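Local structure of probable TonB-dependent siderophore receptor PiuA (Acinetobacter baumannii, 5FP1) at residues A[54-59]-A[711-716]; A[529-532]-A[537-540]; A[31-34]-A[39-42]; A[234-239]-A[694-699]; A[45-50]-A[64-69]. The protein probably binds iron-chelating siderophores at the outer membrane, ferric enterobactin perhaps among them, and so takes part in the initial step of iron uptake. All coordinates share one frame; numbering follows the deposited sequence.

Contact 1: A[54-59]-A[711-716]; sequences DTKVTT and VLAVNF
A single long side chain, that of Lys56, spans the gap from the plug segment 54-59 to Val711 and Ala713 on the barrel strand. The walk toward it starts in helix 49-55, where Asp54 is tied to the barrel by a salt bridge to Arg671 and a hydrogen bond to Trp629. Lys56 then leaves the helix with positive phi (51°), and its side chain sets out toward strand 709-717. Its chain runs nearly extended until the last torsion bends it (chi4 63°). CD comes to 3.9 Å from Val711 CG1, the lysine crossing the valine at about a right angle, and NZ ends 4.1 Å from Ala713 CB. Beyond it, Val57 N makes a weak 3.5 Å bond to Thr55 OG1, and Thr59 caps helix 60-63 at Asp62 N. Ala713, with only a methyl, probably lets the ammonium group come close to the strand, where Ser153 OG on the adjacent strand 149-157 is a weak hydrogen-bond partner. Across this plug-barrel interface the lysine thus works amphipathically: its methylenes pack on valine, while the charge is carried past the apolar patch to a hydroxyl that it bonds only weakly.

Contact 2: A[529-532]-A[537-540]; sequences WDFL and NLTA
Asn537 ND2 donates to Asp530 OD1 over 2.8 Å, approaching the carboxylate oxygen nearly along its C-O axis. The donor direction lies close to the amide plane, yet amide and carboxylate planes stand 89° apart; the amide addresses OD1, while OD2 has a long, weak ion pair with Lys24 NZ. This asparagine reaches across because its CG lies opposite the backbone N (chi1 176°). Next come two backbone bonds of 2.9 Å, Leu538 N to Trp529 O and Trp529 N to Leu538 O, which make Trp529 and Leu538 a hydrogen-bonded antiparallel pair. Trp529 O also receives a CA-H contact from Asn537 CA at 3.3 Å. Asp530 and Asn537 form the neighbouring non-hydrogen-bonded pair, where the backbones come close enough for two short polar side chains to join. Together these pairs close the turn end of the hairpin of strands 518-531 and 536-555, one of the antiparallel up-and-down hairpins of the TonB-dependent receptor barrel. The Asp530-Asn537 face meets Leu38 and Lys24 from the N-terminal part of the chain. On the other face, Leu538 CB lies in plane at the edge of the Phe531 ring, 3.8 Å from CE2. The Trp529 indole leads away from the partner strand, binds Thr527 OG1 through NE1 and touches a bound C8E detergent molecule, as suits an aromatic residue on the outer surface of a membrane barrel.

Contact 3: A[31-34]-A[39-42]; sequences SKFV and DTPK
Phe33 and Thr40 meet with their side chains crossing at about a right angle, the threonine methyl set against the CD1-CE1 part of the aromatic ring. Thr40 CG2 lies 3.8 Å from Phe33 CD1 and nearly as close to CE1, an oblique approach. With chi1 at -62° the methyl is opposite the threonine's own backbone N and directed at the ring, while OG1 is turned to Pro36 O in the connecting loop. One small branched residue therefore offers its carbon to the phenylalanine and uses its hydroxyl to pin the loop. Lys42 arrives differently: its CD lies near the ring plane at the edge, 4.3 Å from Phe33 CE1, and the chain continues past to place NZ on Ser123 O. Between the two partners Pro41 is the centre of an inverse gamma turn, with a weak 2.9 Å bond from Lys42 N to Thr40 O; the CB atoms of both flanking residues point toward segment 31-34, though the Lys42 chain then leads away. Barrel residue Lys528 bonds both Thr40 O and Lys42 O through NZ, and the ring touches Thr120 of plug strand 114-121, so this loop leading into strand 43-47 is folded against the plug. Its chemistry is dispersive at the centre, with the hydroxyl and ammonium groups engaged by backbone carbonyls elsewhere.

Contact 4: A[234-239]-A[694-699]; sequences IPYWDS and TKAYAS
Tyr236 reaches over to the chain at Ala696 and Tyr697, and nearly all of the close contact is made by this one side chain. Its CG stands opposite its own carbonyl carbon (chi1 -66°), which directs the ring toward Tyr697. Its OH donates to Tyr697 O over 2.7 Å, meeting a lone pair in the carbonyl plane at a C=O...donor angle of 138°. Ala696 CB sits 3.5 Å from Tyr236 OH, its small methyl allowing the phenol to come in close. Farther back along the ring edge, toward CB, Tyr236 CE2 is 3.8 Å from Ser699 C. Backbone atoms thus border the ring in its own plane, and with the hydroxyl bond they help to set its rotation. A tyrosine suits the place because it brings a donor at the end of a long flat group, satisfying a carbonyl where the chain has left the strand after Ala696. The fold here is a small three-stranded antiparallel sheet in which strand 701-704 lies between the outer strands 234-238 and 693-696. Tyr236 bonds through its backbone to His700, just before the middle strand, and its side chain spans to the hairpin end beyond. Both pieces belong to long connections of the barrel, probably on its extracellular side. The other side is looser. Tyr697 comes no nearer than 4.9 Å, from its CB to Tyr236 OH, and its ring leads away to pack on Glu76 and Asn79 of a plug loop. Ser699 points its CB away, and its OG bonds Lys658 NZ.

Contact 5: A[45-50]-A[64-69]; sequences SVISKQ and LRTVPG
Ile47 carries this contact within the plug domain, pressing from edge strand 43-47 of the mixed five-stranded plug sheet onto Leu64, Thr66 and Val67. Its CD1 meets Val67 CG2 at 3.9 Å and Leu64 CD2 at 4.2 Å, while CG1 lies 3.9 Å from Thr66 OG1. The extended second torsion (chi2 175°) carries CD1 outward to the two apolar branches, and the isoleucine crosses both Thr66 and Val67 at a slant. A beta-branched residue is at home in a strand, and its CG1-CD1 arm reaches the turn. Leu64 starts with CB directed elsewhere, yet its CD2 comes back to join the cluster. Thr66 OG1 touches the isoleucine as a neighbour without bonding to it; its bond goes to Ala63 O, where chi1 of 64° places it. The turn itself is tied by Val67 N to Leu64 O at 3.0 Å, which fixes the spacing of the side chains that receive Ile47. In the next shell, Ile47 pairs through its backbone with Val117 of strand 114-121 and packs on Ile52 of helix 49-55, while barrel residue Thr627 donates through OG1 to Thr66 O. Strand and helix are joined sharply at Ser48, the N-cap residue, whose OG accepts a hydrogen bond from Leu51 N.

Contacts 1, 3 and 5 are buried, contact 4 is partly so, and contact 2 lies at the surface of the barrel. Contacts 1 and 5 share helix 49-55 and touch where Val57 CG1 lies 3.7 Å from Arg65 NH1; contact 5 stays within the plug, whereas contact 1 carries the plug to the barrel wall. Contact 3 adjoins contact 5 in sequence, its loop leading into strand 43-47. Chemistry follows place: apolar contact dominates at 5 and 3, a lysine's methylenes at 1, paired backbone and amide-carboxylate bonds at 2, and one phenol-carbonyl bond at 4. Contacts 3 and 4 lie on opposite sides of the chain's centre.

Contact 1: A[54-59]-A[711-716]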
# COMPACT_ATOMS: atom_id res chain seq x y z
N ASP A 54 -16.52 6.29 -9.02
CA ASP A 54 -16.44 7.60 -9.61
C ASP A 54 -15.08 7.85 -10.28
O ASP A 54 -15.01 8.51 -11.34
CB ASP A 54 -16.61 8.66 -8.53
CG ASP A 54 -18.07 8.94 -8.19
OD1 ASP A 54 -18.98 8.26 -8.72
OD2 ASP A 54 -18.26 9.84 -7.34
N THR A 55 -14.00 7.38 -9.65
CA THR A 55 -12.66 7.67 -10.17
C THR A 55 -12.17 6.64 -11.17
O THR A 55 -11.24 6.91 -11.90
CB THR A 55 -11.62 7.74 -9.03
OG1 THR A 55 -11.65 6.54 -8.25
CG2 THR A 55 -11.89 8.94 -8.14
N LYS A 56 -12.81 5.48 -11.17
CA LYS A 56 -12.41 4.29 -11.92
C LYS A 56 -10.94 3.94 -11.67
O LYS A 56 -10.22 3.58 -12.60
CB LYS A 56 -12.68 4.41 -13.43
CG LYS A 56 -12.92 3.06 -14.12
CD LYS A 56 -13.08 3.20 -15.64
CE LYS A 56 -13.04 1.84 -16.34
NZ LYS A 56 -14.16 0.95 -15.92
N VAL A 57 -10.50 4.07 -10.41
CA VAL A 57 -9.14 3.61 -10.06
C VAL A 57 -9.05 2.11 -10.22
O VAL A 57 -9.94 1.37 -9.79
CB VAL A 57 -8.68 4.06 -8.68
CG1 VAL A 57 -8.39 5.55 -8.67
CG2 VAL A 57 -9.68 3.68 -7.61
N THR A 58 -7.98 1.66 -10.86
CA THR A 58 -7.84 0.26 -11.15
C THR A 58 -6.79 -0.46 -10.30
O THR A 58 -6.77 -1.69 -10.25
CB THR A 58 -7.51 0.03 -12.63
OG1 THR A 58 -6.19 0.51 -12.89
CG2 THR A 58 -8.55 0.75 -13.55
N THR A 59 -5.94 0.30 -9.64
CA THR A 59 -4.92 -0.27 -8.76
C THR A 59 -4.99 0.40 -7.39
O THR A 59 -5.42 1.56 -7.26
CB THR A 59 -3.52 -0.06 -9.33
OG1 THR A 59 -3.21 1.34 -9.34
CG2 THR A 59 -3.38 -0.61 -10.76
N VAL A 711 -10.74 7.90 -20.26
CA VAL A 711 -11.35 6.59 -20.35
C VAL A 711 -12.85 6.73 -20.55
O VAL A 711 -13.49 7.54 -19.88
CB VAL A 711 -11.10 5.79 -19.07
CG1 VAL A 711 -11.82 4.46 -19.13
CG2 VAL A 711 -9.60 5.56 -18.88
N LEU A 712 -13.40 5.92 -21.45
CA LEU A 712 -14.85 5.90 -21.65
C LEU A 712 -15.35 4.51 -21.39
O LEU A 712 -14.85 3.54 -21.97
CB LEU A 712 -15.21 6.32 -23.08
CG LEU A 712 -16.72 6.35 -23.37
CD1 LEU A 712 -17.34 7.48 -22.57
CD2 LEU A 712 -16.97 6.55 -24.86
N ALA A 713 -16.36 4.41 -20.53
CA ALA A 713 -16.88 3.12 -20.13
C ALA A 713 -18.40 3.03 -20.33
O ALA A 713 -19.13 3.97 -20.07
CB ALA A 713 -16.58 2.86 -18.67
N VAL A 714 -18.82 1.84 -20.74
CA VAL A 714 -20.20 1.42 -20.64
C VAL A 714 -20.33 0.45 -19.49
O VAL A 714 -19.77 -0.64 -19.53
CB VAL A 714 -20.66 0.64 -21.89
CG1 VAL A 714 -22.14 0.31 -21.74
CG2 VAL A 714 -20.38 1.43 -23.16
N ASN A 715 -21.08 0.88 -18.47
CA ASN A 715 -21.28 0.13 -17.25
C ASN A 715 -22.70 -0.39 -17.21
O ASN A 715 -23.66 0.35 -17.49
CB ASN A 715 -21.02 1.04 -16.05
CG ASN A 715 -19.60 1.55 -16.02
OD1 ASN A 715 -18.72 0.90 -16.55
ND2 ASN A 715 -19.39 2.75 -15.51
N PHE A 716 -22.85 -1.67 -16.88
CA PHE A 716 -24.17 -2.25 -16.79
C PHE A 716 -24.44 -2.90 -15.44
O PHE A 716 -23.53 -3.39 -14.77
CB PHE A 716 -24.48 -3.19 -17.97
CG PHE A 716 -23.56 -4.35 -18.10
CD1 PHE A 716 -23.82 -5.54 -17.44
CD2 PHE A 716 -22.46 -4.28 -18.95
CE1 PHE A 716 -22.97 -6.64 -17.58
CE2 PHE A 716 -21.61 -5.37 -19.10
CZ PHE A 716 -21.87 -6.55 -18.41

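Contact 2: A[529-532]-A[537-540]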
# COMPACT_ATOMS: atom_id res chain seq x y z
N TRP A 529 -17.60 14.18 14.04
CA TRP A 529 -19.00 14.66 14.07
C TRP A 529 -19.76 14.19 12.86
O TRP A 529 -19.30 14.37 11.73
CB TRP A 529 -19.05 16.19 14.12
CG TRP A 529 -18.55 16.67 15.40
CD1 TRP A 529 -17.24 16.89 15.74
CD2 TRP A 529 -19.33 16.91 16.58
NE1 TRP A 529 -17.16 17.27 17.07
CE2 TRP A 529 -18.42 17.28 17.61
CE3 TRP A 529 -20.69 16.88 16.87
CZ2 TRP A 529 -18.84 17.60 18.90
CZ3 TRP A 529 -21.11 17.21 18.16
CH2 TRP A 529 -20.18 17.56 19.15
N ASP A 530 -20.92 13.59 13.10
CA ASP A 530 -21.92 13.39 12.05
C ASP A 530 -22.85 14.60 12.02
O ASP A 530 -23.36 14.99 13.06
CB ASP A 530 -22.76 12.14 12.31
CG ASP A 530 -22.12 10.87 11.77
OD1 ASP A 530 -20.96 10.90 11.29
OD2 ASP A 530 -22.78 9.83 11.84
N PHE A 531 -23.07 15.15 10.82
CA PHE A 531 -23.85 16.38 10.60
C PHE A 531 -24.92 16.14 9.56
O PHE A 531 -24.88 15.15 8.81
CB PHE A 531 -23.01 17.50 9.98
CG PHE A 531 -21.99 18.09 10.88
CD1 PHE A 531 -22.38 18.86 11.97
CD2 PHE A 531 -20.64 17.92 10.62
CE1 PHE A 531 -21.43 19.44 12.81
CE2 PHE A 531 -19.69 18.50 11.45
CZ PHE A 531 -20.09 19.26 12.54
N LEU A 532 -25.82 17.12 9.46
CA LEU A 532 -26.84 17.13 8.40
C LEU A 532 -27.62 15.87 8.38
O LEU A 532 -27.68 15.20 7.35
CB LEU A 532 -26.22 17.31 7.02
CG LEU A 532 -25.78 18.69 6.57
CD1 LEU A 532 -25.54 18.64 5.07
CD2 LEU A 532 -26.84 19.74 6.90
N ASN A 537 -19.83 13.58 7.55
CA ASN A 537 -18.96 13.30 8.68
C ASN A 537 -17.69 14.12 8.53
O ASN A 537 -17.06 14.17 7.47
CB ASN A 537 -18.66 11.80 8.80
CG ASN A 537 -17.68 11.48 9.92
OD1 ASN A 537 -16.48 11.40 9.69
ND2 ASN A 537 -18.18 11.31 11.14
N LEU A 538 -17.33 14.78 9.62
CA LEU A 538 -16.10 15.55 9.72
C LEU A 538 -15.21 14.87 10.75
O LEU A 538 -15.69 14.43 11.81
CB LEU A 538 -16.44 16.95 10.19
CG LEU A 538 -15.27 17.86 10.55
CD1 LEU A 538 -14.51 18.22 9.29
CD2 LEU A 538 -15.76 19.11 11.26
N THR A 539 -13.91 14.78 10.46
CA THR A 539 -12.95 14.27 11.44
C THR A 539 -11.76 15.24 11.52
O THR A 539 -11.36 15.87 10.54
CB THR A 539 -12.39 12.86 11.08
OG1 THR A 539 -11.67 12.93 9.84
CG2 THR A 539 -13.50 11.79 10.97
N ALA A 540 -11.20 15.35 12.71
CA ALA A 540 -9.99 16.11 12.94
C ALA A 540 -9.16 15.40 13.98
O ALA A 540 -9.70 14.83 14.93
CB ALA A 540 -10.33 17.51 13.42

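Contact 3: A[31-34]-A[39-42]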
# COMPACT_ATOMS: atom_id res chain seq x y z
N SER A 31 -13.79 -6.59 11.81
CA SER A 31 -14.41 -6.90 13.10
C SER A 31 -13.52 -6.58 14.31
O SER A 31 -13.96 -6.66 15.47
CB SER A 31 -14.91 -8.35 13.12
OG SER A 31 -13.83 -9.25 13.29
N LYS A 32 -12.26 -6.21 14.06
CA LYS A 32 -11.41 -5.70 15.15
C LYS A 32 -11.73 -4.26 15.57
O LYS A 32 -11.28 -3.83 16.64
CB LYS A 32 -9.94 -5.84 14.78
CG LYS A 32 -9.52 -7.29 14.78
CD LYS A 32 -8.04 -7.48 14.69
CE LYS A 32 -7.69 -8.95 14.65
NZ LYS A 32 -6.27 -9.04 14.28
N PHE A 33 -12.46 -3.53 14.74
CA PHE A 33 -13.01 -2.23 15.10
C PHE A 33 -14.41 -2.51 15.63
O PHE A 33 -15.36 -2.66 14.89
CB PHE A 33 -13.10 -1.29 13.91
CG PHE A 33 -11.80 -0.63 13.53
CD1 PHE A 33 -11.15 0.22 14.42
CD2 PHE A 33 -11.23 -0.84 12.29
CE1 PHE A 33 -9.95 0.83 14.08
CE2 PHE A 33 -10.04 -0.22 11.93
CZ PHE A 33 -9.38 0.61 12.83
N VAL A 34 -14.50 -2.62 16.94
CA VAL A 34 -15.73 -3.04 17.59
C VAL A 34 -16.76 -1.93 17.74
O VAL A 34 -17.92 -2.20 18.08
CB VAL A 34 -15.39 -3.63 18.97
CG1 VAL A 34 -14.46 -4.83 18.79
CG2 VAL A 34 -14.73 -2.58 19.88
N ASP A 39 -17.18 6.82 16.90
CA ASP A 39 -16.83 6.65 18.28
C ASP A 39 -15.51 5.95 18.49
O ASP A 39 -15.12 5.68 19.61
CB ASP A 39 -17.93 5.85 18.96
CG ASP A 39 -19.27 6.57 18.90
OD1 ASP A 39 -19.29 7.79 18.62
OD2 ASP A 39 -20.29 5.89 19.04
N THR A 40 -14.81 5.65 17.40
CA THR A 40 -13.52 4.96 17.50
C THR A 40 -12.45 6.01 17.72
O THR A 40 -12.36 6.96 16.95
CB THR A 40 -13.29 4.13 16.22
OG1 THR A 40 -14.32 3.13 16.10
CG2 THR A 40 -11.90 3.47 16.23
N PRO A 41 -11.64 5.88 18.78
CA PRO A 41 -10.63 6.88 19.12
C PRO A 41 -9.31 6.67 18.34
O PRO A 41 -8.24 6.50 18.93
CB PRO A 41 -10.45 6.69 20.62
CG PRO A 41 -10.70 5.21 20.82
CD PRO A 41 -11.75 4.84 19.83
N LYS A 42 -9.43 6.68 17.02
CA LYS A 42 -8.32 6.39 16.13
C LYS A 42 -8.69 6.93 14.78
O LYS A 42 -9.86 6.97 14.42
CB LYS A 42 -8.12 4.87 16.05
CG LYS A 42 -6.74 4.43 15.57
CD LYS A 42 -6.55 2.94 15.78
CE LYS A 42 -5.08 2.57 15.64
NZ LYS A 42 -4.32 2.91 16.87

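Contact 4: A[234-239]-A[694-699]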
# COMPACT_ATOMS: atom_id res chain seq x y z
N ILE A 234 13.05 8.78 -13.59
CA ILE A 234 13.82 9.94 -14.07
C ILE A 234 14.95 10.19 -13.08
O ILE A 234 14.72 10.27 -11.85
CB ILE A 234 12.94 11.18 -14.24
CG1 ILE A 234 11.74 10.89 -15.13
CG2 ILE A 234 13.76 12.36 -14.76
CD1 ILE A 234 12.08 10.44 -16.55
N PRO A 235 16.19 10.23 -13.58
CA PRO A 235 17.34 10.32 -12.67
C PRO A 235 17.43 11.69 -12.01
O PRO A 235 17.11 12.69 -12.65
CB PRO A 235 18.54 10.13 -13.60
CG PRO A 235 18.06 10.63 -14.94
CD PRO A 235 16.60 10.31 -15.00
N TYR A 236 17.89 11.75 -10.76
CA TYR A 236 18.15 13.05 -10.11
C TYR A 236 19.36 13.69 -10.79
O TYR A 236 20.36 13.00 -11.09
CB TYR A 236 18.52 12.87 -8.65
CG TYR A 236 17.41 12.31 -7.76
CD1 TYR A 236 16.22 13.00 -7.57
CD2 TYR A 236 17.58 11.11 -7.09
CE1 TYR A 236 15.20 12.48 -6.76
CE2 TYR A 236 16.59 10.62 -6.25
CZ TYR A 236 15.41 11.29 -6.10
OH TYR A 236 14.45 10.77 -5.26
N TRP A 237 19.30 15.01 -10.99
CA TRP A 237 20.44 15.72 -11.53
C TRP A 237 20.43 17.19 -11.14
O TRP A 237 19.39 17.85 -11.19
CB TRP A 237 20.51 15.59 -13.06
CG TRP A 237 21.87 15.98 -13.62
CD1 TRP A 237 22.19 17.10 -14.35
CD2 TRP A 237 23.10 15.28 -13.42
NE1 TRP A 237 23.53 17.13 -14.64
CE2 TRP A 237 24.12 16.03 -14.09
CE3 TRP A 237 23.45 14.09 -12.78
CZ2 TRP A 237 25.43 15.63 -14.10
CZ3 TRP A 237 24.76 13.69 -12.80
CH2 TRP A 237 25.75 14.48 -13.44
N ASP A 238 21.62 17.66 -10.80
CA ASP A 238 21.85 19.09 -10.55
C ASP A 238 23.00 19.56 -11.47
O ASP A 238 24.16 19.21 -11.26
CB ASP A 238 22.23 19.29 -9.10
CG ASP A 238 22.49 20.76 -8.75
OD1 ASP A 238 22.97 21.51 -9.61
OD2 ASP A 238 22.26 21.14 -7.59
N SER A 239 22.63 20.33 -12.49
CA SER A 239 23.57 20.74 -13.55
C SER A 239 24.66 21.65 -12.99
O SER A 239 25.81 21.55 -13.37
CB SER A 239 22.83 21.49 -14.65
OG SER A 239 22.11 20.62 -15.48
N THR A 694 5.46 10.77 -8.21
CA THR A 694 4.76 10.08 -7.13
C THR A 694 5.67 9.28 -6.21
O THR A 694 5.25 8.86 -5.15
CB THR A 694 3.73 9.12 -7.69
OG1 THR A 694 4.36 8.34 -8.71
CG2 THR A 694 2.58 9.89 -8.27
N LYS A 695 6.91 9.03 -6.61
CA LYS A 695 7.85 8.31 -5.73
C LYS A 695 9.19 8.96 -5.86
O LYS A 695 9.64 9.28 -6.97
CB LYS A 695 8.02 6.83 -6.17
CG LYS A 695 6.71 6.09 -6.42
CD LYS A 695 6.90 4.73 -7.06
CE LYS A 695 5.55 4.13 -7.45
NZ LYS A 695 5.74 2.77 -8.02
N ALA A 696 9.86 9.10 -4.73
CA ALA A 696 11.21 9.59 -4.69
C ALA A 696 12.04 8.52 -3.99
O ALA A 696 11.82 8.24 -2.81
CB ALA A 696 11.26 10.90 -3.95
N TYR A 697 12.97 7.88 -4.72
CA TYR A 697 13.85 6.92 -4.08
C TYR A 697 14.96 7.63 -3.31
O TYR A 697 15.30 8.78 -3.61
CB TYR A 697 14.40 5.87 -5.07
CG TYR A 697 14.98 4.71 -4.30
CD1 TYR A 697 14.15 3.91 -3.51
CD2 TYR A 697 16.35 4.46 -4.28
CE1 TYR A 697 14.68 2.89 -2.74
CE2 TYR A 697 16.88 3.43 -3.52
CZ TYR A 697 16.04 2.66 -2.75
OH TYR A 697 16.53 1.64 -1.99
N ALA A 698 15.53 6.94 -2.33
CA ALA A 698 16.60 7.51 -1.47
C ALA A 698 17.82 7.95 -2.26
O ALA A 698 18.55 8.85 -1.85
CB ALA A 698 16.99 6.51 -0.36
N SER A 699 18.04 7.29 -3.39
CA SER A 699 19.08 7.71 -4.31
C SER A 699 18.64 7.46 -5.76
O SER A 699 17.64 6.81 -6.03
CB SER A 699 20.39 6.99 -3.99
OG SER A 699 21.45 7.70 -4.59

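Contact 5: A[45-50]-A[64-69]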
# COMPACT_ATOMS: atom_id res chain seq x y z
N SER A 45 -9.49 6.19 7.56
CA SER A 45 -10.09 6.70 6.33
C SER A 45 -10.56 5.50 5.50
O SER A 45 -9.82 4.52 5.33
CB SER A 45 -9.10 7.48 5.48
OG SER A 45 -8.75 8.71 6.09
N VAL A 46 -11.73 5.62 4.91
CA VAL A 46 -12.22 4.56 4.01
C VAL A 46 -12.34 5.08 2.60
O VAL A 46 -13.00 6.09 2.34
CB VAL A 46 -13.55 3.99 4.50
CG1 VAL A 46 -14.04 2.88 3.56
CG2 VAL A 46 -13.40 3.44 5.91
N ILE A 47 -11.63 4.45 1.68
CA ILE A 47 -11.80 4.72 0.27
C ILE A 47 -13.04 3.95 -0.17
O ILE A 47 -13.03 2.73 -0.34
CB ILE A 47 -10.58 4.28 -0.56
CG1 ILE A 47 -9.31 4.90 -0.00
CG2 ILE A 47 -10.77 4.72 -1.99
CD1 ILE A 47 -8.05 4.41 -0.69
N SER A 48 -14.16 4.66 -0.30
CA SER A 48 -15.45 4.01 -0.43
C SER A 48 -15.69 3.41 -1.83
O SER A 48 -15.07 3.80 -2.81
CB SER A 48 -16.56 5.01 -0.13
OG SER A 48 -16.59 6.01 -1.12
N LYS A 49 -16.62 2.48 -1.89
CA LYS A 49 -17.12 1.90 -3.14
C LYS A 49 -17.47 2.99 -4.14
O LYS A 49 -17.06 2.93 -5.31
CB LYS A 49 -18.34 1.04 -2.84
CG LYS A 49 -18.94 0.33 -4.04
CD LYS A 49 -20.11 -0.54 -3.57
CE LYS A 49 -20.58 -1.54 -4.62
NZ LYS A 49 -21.35 -0.85 -5.66
N GLN A 50 -18.18 4.02 -3.69
CA GLN A 50 -18.63 5.03 -4.65
C GLN A 50 -17.47 5.86 -5.16
O GLN A 50 -17.44 6.24 -6.33
CB GLN A 50 -19.71 5.95 -4.05
CG GLN A 50 -20.35 6.89 -5.09
CD GLN A 50 -21.05 6.13 -6.19
OE1 GLN A 50 -21.87 5.26 -5.91
NE2 GLN A 50 -20.71 6.43 -7.43
N LEU A 64 -4.87 5.17 -3.67
CA LEU A 64 -4.28 5.84 -2.53
C LEU A 64 -4.02 7.32 -2.76
O LEU A 64 -3.82 8.07 -1.80
CB LEU A 64 -2.97 5.12 -2.13
CG LEU A 64 -3.22 3.76 -1.47
CD1 LEU A 64 -1.88 3.05 -1.29
CD2 LEU A 64 -3.96 3.91 -0.15
N ARG A 65 -4.01 7.75 -4.02
CA ARG A 65 -3.86 9.18 -4.30
C ARG A 65 -4.98 10.00 -3.65
O ARG A 65 -4.80 11.19 -3.42
CB ARG A 65 -3.84 9.47 -5.81
CG ARG A 65 -5.21 9.62 -6.46
CD ARG A 65 -5.10 10.01 -7.92
NE ARG A 65 -6.41 10.17 -8.53
CZ ARG A 65 -6.91 9.35 -9.44
NH1 ARG A 65 -6.19 8.32 -9.88
NH2 ARG A 65 -8.11 9.56 -9.92
N THR A 66 -6.11 9.38 -3.37
CA THR A 66 -7.25 10.08 -2.74
C THR A 66 -7.08 10.31 -1.26
O THR A 66 -7.92 11.00 -0.66
CB THR A 66 -8.59 9.32 -2.90
OG1 THR A 66 -8.54 8.04 -2.21
CG2 THR A 66 -8.90 9.12 -4.34
N VAL A 67 -6.04 9.74 -0.67
CA VAL A 67 -5.79 9.89 0.77
C VAL A 67 -4.54 10.74 0.95
O VAL A 67 -3.43 10.27 0.69
CB VAL A 67 -5.53 8.55 1.47
CG1 VAL A 67 -5.43 8.77 2.98
CG2 VAL A 67 -6.64 7.55 1.15
N PRO A 68 -4.72 11.98 1.42
CA PRO A 68 -3.54 12.85 1.50
C PRO A 68 -2.51 12.34 2.48
O PRO A 68 -2.86 11.82 3.56
CB PRO A 68 -4.10 14.19 1.99
CG PRO A 68 -5.42 13.89 2.61
CD PRO A 68 -5.92 12.59 2.03
N GLY A 69 -1.26 12.51 2.13
CA GLY A 69 -0.16 12.17 3.03
C GLY A 69 0.26 10.71 2.93
O GLY A 69 1.22 10.31 3.59